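Local atomic coordinates of COPII coat assembly protein SEC16 (Saccharomyces cerevisiae, PDB entry 3MZK), a protein that helps initiate assembly of the COPII coat on the endoplasmic reticulum, where transport vesicles form and cargo is selected, and also takes part in autophagy. Residues 68-73 with 336-341; 236-241 with 285-290; 118-123 with 255-260. One frame throughout, in Å; residues are numbered along the deposited sequence.

How the interactions relate
This central piece of Sec16 is a member of the ACE1-like group. Interactions 2 and 3 are helix-to-helix; interaction 1 sets an early loop on a late helix of the same helical region. Interaction 3 joins an early helix to one in the middle of the chain. Interaction 2 joins two helices that are closer in sequence. Interactions 2 and 3 both fall, along the chain, between the two segments of interaction 1. They also cross along the chain: their segments alternate, and helix 252-261 is followed by helix 275-290. Their centres are 19 Å apart and their nearest atoms about 6 Å apart, so they do not touch. Interaction 1 is more remote, with its centre 33 Å from that of interaction 2 and 26 Å from that of interaction 3.

Interaction 1: residues 68-73 with 336-341; sequences GPLGSA and DEIYEY
Leu70 and Glu337 share the one hydrogen bond of this contact. The backbone N of Leu70 gives its hydrogen to OE2 of Glu337 at 2.7 Å. The bond is bent, with an N-H...O angle of 131°. The donor meets OE2 on the anti side of the carboxylate, 29° out of its plane. Glu337 reaches the loop because CG is anti to the backbone N (chi1 -176°) and the chain is extended beyond it. The other oxygen, OE1, bonds to the hydroxyl of Tyr378, so the carboxylate is held at both ends.

The apolar contacts gather round the side chain of Leu70. Its CD1 lies 3.9 Å from CG1 of Ile338 and 4.0 Å from CB of Tyr341. Its CB sits obliquely to the Tyr341 ring, and so does the N of Gly71, which is 3.9 Å from Tyr341 CD1. Leu70 also touches Leu80 of helix 77-94.

This is loop-on-helix packing within the ACE1-type helical solenoid of Sec16: a leucine is buried against helix 330-344, and a glutamate of that helix takes up the leucine's own backbone N-H.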
loop_
_atom_site.group_PDB
_atom_site.type_symbol
_atom_site.label_atom_id
_atom_site.label_comp_id
_atom_site.label_asym_id
_atom_site.label_seq_id
_atom_site.Cartn_x
_atom_site.Cartn_y
_atom_site.Cartn_z
ATOM N N GLY B 68 -39.143 7.675 19.341
ATOM C CA GLY B 68 -38.934 9.059 18.947
ATOM C C GLY B 68 -37.909 9.238 17.846
ATOM O O GLY B 68 -37.601 8.292 17.121
ATOM N N PRO B 69 -37.383 10.464 17.701
ATOM C CA PRO B 69 -36.306 10.733 16.742
ATOM C C PRO B 69 -34.977 10.183 17.242
ATOM O O PRO B 69 -34.491 10.637 18.276
ATOM C CB PRO B 69 -36.240 12.265 16.703
ATOM C CG PRO B 69 -37.504 12.742 17.346
ATOM C CD PRO B 69 -37.875 11.695 18.337
ATOM N N LEU B 70 -34.400 9.217 16.534
ATOM C CA LEU B 70 -33.066 8.739 16.882
ATOM C C LEU B 70 -32.080 9.871 16.651
ATOM O O LEU B 70 -32.349 10.778 15.865
ATOM C CB LEU B 70 -32.675 7.539 16.023
ATOM C CG LEU B 70 -33.658 6.377 15.979
ATOM C CD1 LEU B 70 -33.125 5.285 15.073
ATOM C CD2 LEU B 70 -33.904 5.850 17.375
ATOM N N GLY B 71 -30.938 9.826 17.321
ATOM C CA GLY B 71 -29.963 10.887 17.170
ATOM C C GLY B 71 -30.296 12.044 18.086
ATOM O O GLY B 71 -29.403 12.711 18.605
ATOM N N SER B 72 -31.587 12.298 18.271
ATOM C CA SER B 72 -32.015 13.157 19.362
ATOM C C SER B 72 -31.392 12.512 20.579
ATOM O O SER B 72 -31.576 11.317 20.808
ATOM C CB SER B 72 -33.537 13.170 19.489
ATOM O OG SER B 72 -33.949 12.635 20.734
ATOM N N ALA B 73 -30.636 13.284 21.348
ATOM C CA ALA B 73 -29.782 12.692 22.371
ATOM C C ALA B 73 -30.506 12.345 23.674
ATOM O O ALA B 73 -29.896 11.824 24.607
ATOM C CB ALA B 73 -28.572 13.585 22.640
ATOM N N ASP B 336 -34.194 3.764 7.081
ATOM C CA ASP B 336 -33.314 4.877 6.759
ATOM C C ASP B 336 -32.810 5.607 7.997
ATOM O O ASP B 336 -31.630 5.950 8.078
ATOM C CB ASP B 336 -33.981 5.851 5.793
ATOM C CG ASP B 336 -33.997 5.332 4.371
ATOM O OD1 ASP B 336 -33.193 4.425 4.073
ATOM O OD2 ASP B 336 -34.805 5.829 3.554
ATOM N N GLU B 337 -33.685 5.834 8.970
ATOM C CA GLU B 337 -33.260 6.539 10.179
ATOM C C GLU B 337 -32.356 5.683 11.065
ATOM O O GLU B 337 -31.408 6.186 11.667
ATOM C CB GLU B 337 -34.451 7.067 10.977
ATOM C CG GLU B 337 -34.023 7.874 12.188
ATOM C CD GLU B 337 -35.148 8.689 12.781
ATOM O OE1 GLU B 337 -36.245 8.719 12.185
ATOM O OE2 GLU B 337 -34.927 9.304 13.847
ATOM N N ILE B 338 -32.653 4.391 11.137
ATOM C CA ILE B 338 -31.807 3.452 11.867
ATOM C C ILE B 338 -30.419 3.349 11.232
ATOM O O ILE B 338 -29.396 3.395 11.927
ATOM C CB ILE B 338 -32.453 2.058 11.930
ATOM C CG1 ILE B 338 -33.708 2.109 12.809
ATOM C CG2 ILE B 338 -31.454 1.025 12.447
ATOM C CD1 ILE B 338 -34.499 0.820 12.851
ATOM N N TYR B 339 -30.392 3.217 9.910
ATOM C CA TYR B 339 -29.141 3.171 9.165
ATOM C C TYR B 339 -28.334 4.437 9.430
ATOM O O TYR B 339 -27.109 4.390 9.523
ATOM C CB TYR B 339 -29.429 3.016 7.672
ATOM C CG TYR B 339 -28.226 2.705 6.816
ATOM C CD1 TYR B 339 -27.408 1.614 7.099
ATOM C CD2 TYR B 339 -27.923 3.482 5.700
ATOM C CE1 TYR B 339 -26.304 1.315 6.308
ATOM C CE2 TYR B 339 -26.823 3.192 4.901
ATOM C CZ TYR B 339 -26.019 2.106 5.211
ATOM O OH TYR B 339 -24.928 1.813 4.427
ATOM N N GLU B 340 -29.021 5.565 9.567
ATOM C CA GLU B 340 -28.342 6.824 9.862
ATOM C C GLU B 340 -27.749 6.800 11.263
ATOM O O GLU B 340 -26.600 7.199 11.472
ATOM C CB GLU B 340 -29.305 8.000 9.731
ATOM C CG GLU B 340 -28.660 9.352 9.968
ATOM C CD GLU B 340 -29.674 10.478 9.982
ATOM O OE1 GLU B 340 -30.710 10.330 10.665
ATOM O OE2 GLU B 340 -29.441 11.506 9.309
ATOM N N TYR B 341 -28.539 6.332 12.224
ATOM C CA TYR B 341 -28.079 6.230 13.601
ATOM C C TYR B 341 -26.795 5.412 13.683
ATOM O O TYR B 341 -25.880 5.759 14.422
ATOM C CB TYR B 341 -29.161 5.614 14.485
ATOM C CG TYR B 341 -28.794 5.552 15.950
ATOM C CD1 TYR B 341 -28.711 6.711 16.711
ATOM C CD2 TYR B 341 -28.536 4.334 16.575
ATOM C CE1 TYR B 341 -28.376 6.662 18.052
ATOM C CE2 TYR B 341 -28.205 4.275 17.918
ATOM C CZ TYR B 341 -28.127 5.444 18.650
ATOM O OH TYR B 341 -27.797 5.398 19.984
#

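Interaction 2: residues 236-241 with 285-290; sequences KSFYTN and GIFLTK
Phe287 points the edge of its ring at one face of Tyr239. CD1 of Phe287 does the touching, 3.8 Å from Tyr239 CE2. This is a T-shaped pair, with ring centroids 5.6 Å apart and planes at 66°. The two side chains run past each other in opposite directions, so the end of Tyr239 arrives at the root of Phe287. There the hydroxyl OH of Tyr239 lies 3.2 Å from Phe287 CA. It is also near the backbone N of Phe287, but the angle is too poor for a hydrogen bond. CG2 of Ile286 packs against the same hydroxyl at 3.4 Å.

Phe238 uses Phe287 in a different way. It points its own edge at the face of the Phe287 ring, with centroids 5.4 Å apart and planes at 63°. CD1 of Phe238 stands over the centre of that ring. Phe287 thus offers its edge to one aromatic ring and a face to another, and the three form an aromatic cluster. Phe287 CG is anti to the backbone N (chi1 163°), which carries the ring across to the other helix. CE1 of Phe287 then comes within 3.6 Å of Phe238 CB. Lys290 CG lies obliquely to the Tyr239 ring, while its NZ forms a salt bridge with Asp318.

The two helix segments run in much the same direction, and their axes approach to 10.5 Å. Helix 242-250 also packs on the cluster, with Thr244 and Ala248 touching Phe238 and Ser245 and Ser249 touching Phe287. Beyond Phe287, Leu288 turns away to helix 294-303, so helix 275-290 is packed between neighbouring helices of the solenoid.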
loop_
_atom_site.group_PDB
_atom_site.type_symbol
_atom_site.label_atom_id
_atom_site.label_comp_id
_atom_site.label_asym_id
_atom_site.label_seq_id
_atom_site.Cartn_x
_atom_site.Cartn_y
_atom_site.Cartn_z
ATOM N N LYS B 236 -19.801 -7.481 -14.758
ATOM C CA LYS B 236 -20.142 -6.884 -16.044
ATOM C C LYS B 236 -20.525 -7.959 -17.055
ATOM O O LYS B 236 -21.227 -7.687 -18.027
ATOM C CB LYS B 236 -18.981 -6.040 -16.582
ATOM N N SER B 237 -20.066 -9.182 -16.817
ATOM C CA SER B 237 -20.350 -10.292 -17.718
ATOM C C SER B 237 -21.833 -10.658 -17.709
ATOM O O SER B 237 -22.397 -11.027 -18.740
ATOM C CB SER B 237 -19.512 -11.513 -17.343
ATOM O OG SER B 237 -20.011 -12.129 -16.169
ATOM N N PHE B 238 -22.457 -10.558 -16.538
ATOM C CA PHE B 238 -23.874 -10.863 -16.395
ATOM C C PHE B 238 -24.716 -10.103 -17.419
ATOM O O PHE B 238 -25.539 -10.695 -18.117
ATOM C CB PHE B 238 -24.359 -10.517 -14.986
ATOM C CG PHE B 238 -23.689 -11.304 -13.895
ATOM C CD1 PHE B 238 -23.750 -10.872 -12.579
ATOM C CD2 PHE B 238 -23.008 -12.474 -14.177
ATOM C CE1 PHE B 238 -23.141 -11.593 -11.563
ATOM C CE2 PHE B 238 -22.394 -13.200 -13.165
ATOM C CZ PHE B 238 -22.462 -12.757 -11.856
ATOM N N TYR B 239 -24.503 -8.793 -17.503
ATOM C CA TYR B 239 -25.295 -7.932 -18.379
ATOM C C TYR B 239 -25.447 -8.492 -19.790
ATOM O O TYR B 239 -26.492 -8.325 -20.420
ATOM C CB TYR B 239 -24.692 -6.525 -18.452
ATOM C CG TYR B 239 -24.742 -5.754 -17.153
ATOM C CD1 TYR B 239 -23.577 -5.419 -16.477
ATOM C CD2 TYR B 239 -25.954 -5.362 -16.602
ATOM C CE1 TYR B 239 -23.617 -4.712 -15.290
ATOM C CE2 TYR B 239 -26.004 -4.656 -15.416
ATOM C CZ TYR B 239 -24.835 -4.333 -14.764
ATOM O OH TYR B 239 -24.881 -3.631 -13.580
ATOM N N THR B 240 -24.404 -9.156 -20.280
ATOM C CA THR B 240 -24.390 -9.656 -21.652
ATOM C C THR B 240 -25.001 -11.050 -21.797
ATOM O O THR B 240 -25.488 -11.408 -22.870
ATOM C CB THR B 240 -22.964 -9.676 -22.234
ATOM O OG1 THR B 240 -22.151 -10.585 -21.480
ATOM C CG2 THR B 240 -22.348 -8.282 -22.191
ATOM N N ASN B 241 -24.974 -11.836 -20.725
ATOM C CA ASN B 241 -25.526 -13.189 -20.765
ATOM C C ASN B 241 -26.816 -13.342 -19.951
ATOM O O ASN B 241 -26.788 -13.382 -18.721
ATOM C CB ASN B 241 -24.482 -14.211 -20.310
ATOM C CG ASN B 241 -24.868 -15.635 -20.660
ATOM O OD1 ASN B 241 -26.052 -15.967 -20.749
ATOM N ND2 ASN B 241 -23.869 -16.486 -20.864
ATOM N N GLY B 285 -24.573 -4.686 -6.407
ATOM C CA GLY B 285 -25.730 -3.923 -5.972
ATOM C C GLY B 285 -26.295 -3.041 -7.074
ATOM O O GLY B 285 -27.448 -2.620 -7.012
ATOM N N ILE B 286 -25.473 -2.755 -8.080
ATOM C CA ILE B 286 -25.902 -1.997 -9.245
ATOM C C ILE B 286 -26.650 -2.916 -10.194
ATOM O O ILE B 286 -27.767 -2.624 -10.611
ATOM C CB ILE B 286 -24.704 -1.381 -9.985
ATOM C CG1 ILE B 286 -24.216 -0.131 -9.255
ATOM C CG2 ILE B 286 -25.075 -1.043 -11.417
ATOM C CD1 ILE B 286 -22.866 0.344 -9.713
ATOM N N PHE B 287 -26.026 -4.037 -10.527
ATOM C CA PHE B 287 -26.650 -5.038 -11.376
ATOM C C PHE B 287 -28.070 -5.347 -10.915
ATOM O O PHE B 287 -29.000 -5.373 -11.718
ATOM C CB PHE B 287 -25.810 -6.315 -11.382
ATOM C CG PHE B 287 -26.540 -7.521 -11.889
ATOM C CD1 PHE B 287 -26.669 -7.747 -13.248
ATOM C CD2 PHE B 287 -27.090 -8.435 -11.007
ATOM C CE1 PHE B 287 -27.338 -8.859 -13.715
ATOM C CE2 PHE B 287 -27.761 -9.548 -11.468
ATOM C CZ PHE B 287 -27.884 -9.761 -12.824
ATOM N N LEU B 288 -28.228 -5.578 -9.615
ATOM C CA LEU B 288 -29.522 -5.947 -9.049
ATOM C C LEU B 288 -30.557 -4.849 -9.244
ATOM O O LEU B 288 -31.728 -5.128 -9.500
ATOM C CB LEU B 288 -29.385 -6.282 -7.561
ATOM C CG LEU B 288 -28.614 -7.573 -7.284
ATOM C CD1 LEU B 288 -28.344 -7.748 -5.791
ATOM C CD2 LEU B 288 -29.370 -8.763 -7.856
ATOM N N THR B 289 -30.118 -3.602 -9.114
ATOM C CA THR B 289 -30.983 -2.456 -9.343
ATOM C C THR B 289 -31.560 -2.497 -10.753
ATOM O O THR B 289 -32.775 -2.447 -10.938
ATOM C CB THR B 289 -30.228 -1.141 -9.138
ATOM O OG1 THR B 289 -29.826 -1.034 -7.767
ATOM C CG2 THR B 289 -31.114 0.028 -9.483
ATOM N N LYS B 290 -30.685 -2.602 -11.742
ATOM C CA LYS B 290 -31.117 -2.731 -13.126
ATOM C C LYS B 290 -32.136 -3.854 -13.288
ATOM O O LYS B 290 -33.175 -3.671 -13.910
ATOM C CB LYS B 290 -29.920 -2.978 -14.046
ATOM C CG LYS B 290 -28.891 -1.864 -14.036
ATOM C CD LYS B 290 -29.527 -0.543 -14.407
ATOM C CE LYS B 290 -28.512 0.582 -14.416
ATOM N NZ LYS B 290 -29.123 1.845 -14.919
#

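Interaction 3: residues 118-123 with 255-260; sequences NISKLL and IVAAVL
Leu123 packs into the surface made by Val256, Ala257 and Leu260. Its CB meets the CB of Ala257 at 4.0 Å. From there CG is anti to the carbonyl carbon (chi1 -68°) and turns the branch across helix 255-260, toward Val256. At the tip, CD1 reaches CG1 of Val256 at 3.5 Å and CD1 of Leu260 at 4.2 Å. Leu260 CD1 is also touched by CG2 of Ile119, at 3.6 Å.

Ser120 adds the polar part. Its OG donates a hydrogen bond of 2.7 Å to the O of Ala257. The hydroxyl approaches this carbonyl from the side, at a C=O...O angle of 118°, and is tilted out of the carbonyl plane. With an alanine here the hydroxyl is gone, and the O of Ala257 would probably lose its donor from the other helix. The CB of Ala257 also packs against the backbone O of Ser120, at 3.5 Å.

The helices run nearly antiparallel (161°), and the axes of the two segments approach to 8.3 Å. Helix 101-111 touches Ile119 and Leu123, and helix 275-290 touches Val256. The chemistry implies a closely packed, mostly apolar joint. Small residues, Ser120 and Ala257, let the backbones come near, and one hydroxyl-to-carbonyl bond crosses the buried interface.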
loop_
_atom_site.group_PDB
_atom_site.type_symbol
_atom_site.label_atom_id
_atom_site.label_comp_id
_atom_site.label_asym_id
_atom_site.label_seq_id
_atom_site.Cartn_x
_atom_site.Cartn_y
_atom_site.Cartn_z
ATOM N N ASN B 118 -21.637 -14.102 10.754
ATOM C CA ASN B 118 -23.030 -13.897 11.125
ATOM C C ASN B 118 -23.858 -13.333 9.979
ATOM O O ASN B 118 -24.964 -13.803 9.710
ATOM C CB ASN B 118 -23.121 -12.978 12.340
ATOM C CG ASN B 118 -22.159 -13.376 13.437
ATOM O OD1 ASN B 118 -21.426 -12.541 13.968
ATOM N ND2 ASN B 118 -22.148 -14.663 13.778
ATOM N N ILE B 119 -23.319 -12.323 9.303
ATOM C CA ILE B 119 -24.009 -11.726 8.168
ATOM C C ILE B 119 -24.176 -12.750 7.050
ATOM O O ILE B 119 -25.228 -12.820 6.412
ATOM C CB ILE B 119 -23.260 -10.497 7.620
ATOM C CG1 ILE B 119 -23.239 -9.372 8.654
ATOM C CG2 ILE B 119 -23.917 -10.011 6.346
ATOM C CD1 ILE B 119 -22.397 -8.192 8.236
ATOM N N SER B 120 -23.133 -13.542 6.819
ATOM C CA SER B 120 -23.178 -14.582 5.802
ATOM C C SER B 120 -24.304 -15.572 6.080
ATOM O O SER B 120 -25.084 -15.901 5.188
ATOM C CB SER B 120 -21.835 -15.314 5.722
ATOM O OG SER B 120 -21.888 -16.385 4.794
ATOM N N LYS B 121 -24.387 -16.039 7.321
ATOM C CA LYS B 121 -25.384 -17.038 7.707
ATOM C C LYS B 121 -26.796 -16.477 7.644
ATOM O O LYS B 121 -27.758 -17.213 7.438
ATOM C CB LYS B 121 -25.099 -17.578 9.111
ATOM N N LEU B 122 -26.914 -15.168 7.833
ATOM C CA LEU B 122 -28.206 -14.501 7.741
ATOM C C LEU B 122 -28.731 -14.543 6.311
ATOM O O LEU B 122 -29.885 -14.885 6.086
ATOM C CB LEU B 122 -28.099 -13.060 8.232
ATOM C CG LEU B 122 -29.350 -12.199 8.085
ATOM C CD1 LEU B 122 -30.523 -12.820 8.826
ATOM C CD2 LEU B 122 -29.076 -10.796 8.590
ATOM N N LEU B 123 -27.877 -14.202 5.348
ATOM C CA LEU B 123 -28.243 -14.270 3.938
ATOM C C LEU B 123 -28.610 -15.683 3.526
ATOM O O LEU B 123 -29.595 -15.899 2.823
ATOM C CB LEU B 123 -27.098 -13.781 3.052
ATOM C CG LEU B 123 -26.749 -12.296 3.112
ATOM C CD1 LEU B 123 -25.549 -11.993 2.238
ATOM C CD2 LEU B 123 -27.933 -11.455 2.689
ATOM N N ILE B 255 -24.718 -16.150 -3.134
ATOM C CA ILE B 255 -23.512 -15.618 -3.759
ATOM C C ILE B 255 -22.781 -14.663 -2.818
ATOM O O ILE B 255 -21.612 -14.853 -2.504
ATOM C CB ILE B 255 -23.835 -14.878 -5.066
ATOM C CG1 ILE B 255 -24.439 -15.841 -6.088
ATOM C CG2 ILE B 255 -22.590 -14.221 -5.623
ATOM C CD1 ILE B 255 -24.766 -15.194 -7.416
ATOM N N VAL B 256 -23.481 -13.632 -2.368
ATOM C CA VAL B 256 -22.908 -12.686 -1.427
ATOM C C VAL B 256 -22.445 -13.408 -0.163
ATOM O O VAL B 256 -21.380 -13.115 0.372
ATOM C CB VAL B 256 -23.914 -11.564 -1.077
ATOM C CG1 VAL B 256 -23.328 -10.612 -0.043
ATOM C CG2 VAL B 256 -24.292 -10.808 -2.330
ATOM N N ALA B 257 -23.246 -14.363 0.301
ATOM C CA ALA B 257 -22.923 -15.121 1.509
ATOM C C ALA B 257 -21.610 -15.882 1.359
ATOM O O ALA B 257 -20.827 -15.970 2.302
ATOM C CB ALA B 257 -24.060 -16.074 1.869
ATOM N N ALA B 258 -21.376 -16.422 0.168
ATOM C CA ALA B 258 -20.137 -17.132 -0.119
ATOM C C ALA B 258 -18.943 -16.193 -0.018
ATOM O O ALA B 258 -17.918 -16.538 0.575
ATOM C CB ALA B 258 -20.190 -17.774 -1.493
ATOM N N VAL B 259 -19.079 -15.005 -0.598
ATOM C CA VAL B 259 -18.003 -14.023 -0.566
ATOM C C VAL B 259 -17.674 -13.596 0.861
ATOM O O VAL B 259 -16.513 -13.602 1.265
ATOM C CB VAL B 259 -18.340 -12.782 -1.413
ATOM C CG1 VAL B 259 -17.337 -11.673 -1.155
ATOM C CG2 VAL B 259 -18.377 -13.145 -2.887
ATOM N N LEU B 260 -18.699 -13.238 1.625
ATOM C CA LEU B 260 -18.492 -12.742 2.984
ATOM C C LEU B 260 -17.816 -13.771 3.888
ATOM O O LEU B 260 -16.928 -13.435 4.670
ATOM C CB LEU B 260 -19.815 -12.270 3.602
ATOM C CG LEU B 260 -20.501 -11.107 2.881
ATOM C CD1 LEU B 260 -21.789 -10.711 3.585
ATOM C CD2 LEU B 260 -19.566 -9.910 2.754
#